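PDB 6VJR: vinylacetyl-CoA Delta-isomerase from Nitrosopumilus maritimus SCM1, which probably dehydrates 4-hydroxybutyryl-CoA and isomerises vinylacetyl-CoA, and binds FAD and a [4Fe-4S] cluster. Local coordinates for residues A[2-5]-A[6-9]. Numbering follows the deposited sequence.
Sequences IRSG and DDYI
Ser-4 and Asp-7 grip each other at the start of helix 5-11. Ser-4 is the N-cap. Ser-4 OG accepts from Asp-7 N at 3.0 Å. With chi1 at 67°, Ser-4 OG is tucked back over its own main chain, facing the first turn. Asp-7 answers with its carboxylate. Asp-7 OD2 accepts from Ser-4 N at 3.1 Å, and this bond is nearly straight (166°). The donor stands above the carboxylate plane. Asp-7 OD2 also accepts from Arg-3 N, at 3.1 Å, through its anti lone pair. Two backbone N-H groups thus hold one oxygen and limit rotation of the carboxylate. The negative charge near the helix N-terminus probably also suits the helix dipole.

Backbone bonds close the turn: Tyr-8 N donates to Ser-4 O, and Ile-9 N to Gly-5 O. Gly-5 is buried, and Gly-5 N is hydrogen-bonded to Asp-47 OD1 of helix 36-51.

The apolar side of the contact is close-packed. Ile-2 CG2 sits against the backbone, 3.6 Å from Tyr-8 N, and makes its apolar contact with Tyr-8 CB at 3.9 Å. The Tyr-8 ring then runs inward and meets the ring of Tyr-46 with the two planes about 20° apart. Tyr-8 OH is hydrogen-bonded to Asn-192 O. The side chain of Tyr-8 is about 12 Å from the bound [4Fe-4S] cluster.

The solvent side is looser. Arg-3 CB brushes Asp-7 OD2 (3.4 Å), but the extended chain leads the guanidinium away. Arg-3 NE stays 5.8 Å from Asp-7 OD2, so any attraction is probably weak. Asp-6 is likewise exposed.

The reciprocal side-chain-to-backbone bonds of Ser-4 and Asp-7 make a capping box, which here starts the short N-terminal helix packed against helix 36-51.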
loop_
_atom_site.group_PDB
_atom_site.type_symbol
_atom_site.label_atom_id
_atom_site.label_comp_id
_atom_site.label_asym_id
_atom_site.label_seq_id
_atom_site.Cartn_x
_atom_site.Cartn_y
_atom_site.Cartn_z
ATOM N N ILE A 2 -27.547 39.136 -4.795
ATOM C CA ILE A 2 -28.056 37.821 -4.475
ATOM C C ILE A 2 -27.825 37.561 -2.987
ATOM O O ILE A 2 -26.694 37.686 -2.541
ATOM C CB ILE A 2 -27.352 36.809 -5.375
ATOM C CG1 ILE A 2 -27.616 37.125 -6.834
ATOM C CG2 ILE A 2 -27.776 35.397 -4.972
ATOM C CD1 ILE A 2 -26.801 36.312 -7.814
ATOM N N ARG A 3 -28.870 37.204 -2.224
ATOM C CA ARG A 3 -28.730 36.891 -0.806
ATOM C C ARG A 3 -28.851 35.375 -0.583
ATOM O O ARG A 3 -27.971 34.733 -0.046
ATOM C CB ARG A 3 -29.735 37.742 -0.018
ATOM C CG ARG A 3 -29.807 37.471 1.474
ATOM C CD ARG A 3 -30.928 38.307 2.084
ATOM N NE ARG A 3 -31.515 37.688 3.276
ATOM C CZ ARG A 3 -30.979 37.737 4.485
ATOM N NH1 ARG A 3 -31.521 37.042 5.470
ATOM N NH2 ARG A 3 -29.882 38.446 4.709
ATOM N N SER A 4 -29.959 34.771 -0.971
ATOM C CA SER A 4 -30.246 33.400 -0.604
ATOM C C SER A 4 -29.936 32.464 -1.771
ATOM O O SER A 4 -29.787 32.906 -2.916
ATOM C CB SER A 4 -31.670 33.323 -0.223
ATOM O OG SER A 4 -32.518 33.551 -1.352
ATOM N N GLY A 5 -29.940 31.161 -1.488
ATOM C CA GLY A 5 -29.909 30.151 -2.529
ATOM C C GLY A 5 -31.079 30.280 -3.513
ATOM O O GLY A 5 -30.916 30.132 -4.717
ATOM N N ASP A 6 -32.266 30.636 -3.020
ATOM C CA ASP A 6 -33.403 30.857 -3.893
ATOM C C ASP A 6 -33.159 32.034 -4.828
ATOM O O ASP A 6 -33.544 31.981 -5.987
ATOM C CB ASP A 6 -34.676 30.999 -3.101
ATOM C CG ASP A 6 -35.145 29.714 -2.436
ATOM O OD1 ASP A 6 -34.574 28.626 -2.722
ATOM O OD2 ASP A 6 -36.075 29.818 -1.625
ATOM N N ASP A 7 -32.586 33.122 -4.309
ATOM C CA ASP A 7 -32.260 34.267 -5.146
ATOM C C ASP A 7 -31.275 33.849 -6.251
ATOM O O ASP A 7 -31.378 34.263 -7.408
ATOM C CB ASP A 7 -31.610 35.365 -4.328
ATOM C CG ASP A 7 -32.473 36.120 -3.325
ATOM O OD1 ASP A 7 -33.708 36.067 -3.416
ATOM O OD2 ASP A 7 -31.875 36.715 -2.418
ATOM N N TYR A 8 -30.306 33.007 -5.883
ATOM C CA TYR A 8 -29.309 32.526 -6.830
ATOM C C TYR A 8 -29.967 31.714 -7.941
ATOM O O TYR A 8 -29.730 31.947 -9.122
ATOM C CB TYR A 8 -28.247 31.725 -6.101
ATOM C CG TYR A 8 -27.444 30.850 -7.051
ATOM C CD1 TYR A 8 -26.538 31.403 -7.974
ATOM C CD2 TYR A 8 -27.630 29.485 -7.075
ATOM C CE1 TYR A 8 -25.842 30.615 -8.874
ATOM C CE2 TYR A 8 -26.891 28.689 -7.922
ATOM C CZ TYR A 8 -26.018 29.245 -8.839
ATOM O OH TYR A 8 -25.338 28.396 -9.655
ATOM N N ILE A 9 -30.860 30.805 -7.565
ATOM C CA ILE A 9 -31.550 30.002 -8.569
ATOM C C ILE A 9 -32.331 30.895 -9.542
ATOM O O ILE A 9 -32.246 30.727 -10.748
ATOM C CB ILE A 9 -32.405 28.936 -7.890
ATOM C CG1 ILE A 9 -31.488 27.951 -7.178
ATOM C CG2 ILE A 9 -33.363 28.237 -8.853
ATOM C CD1 ILE A 9 -32.218 26.981 -6.275
#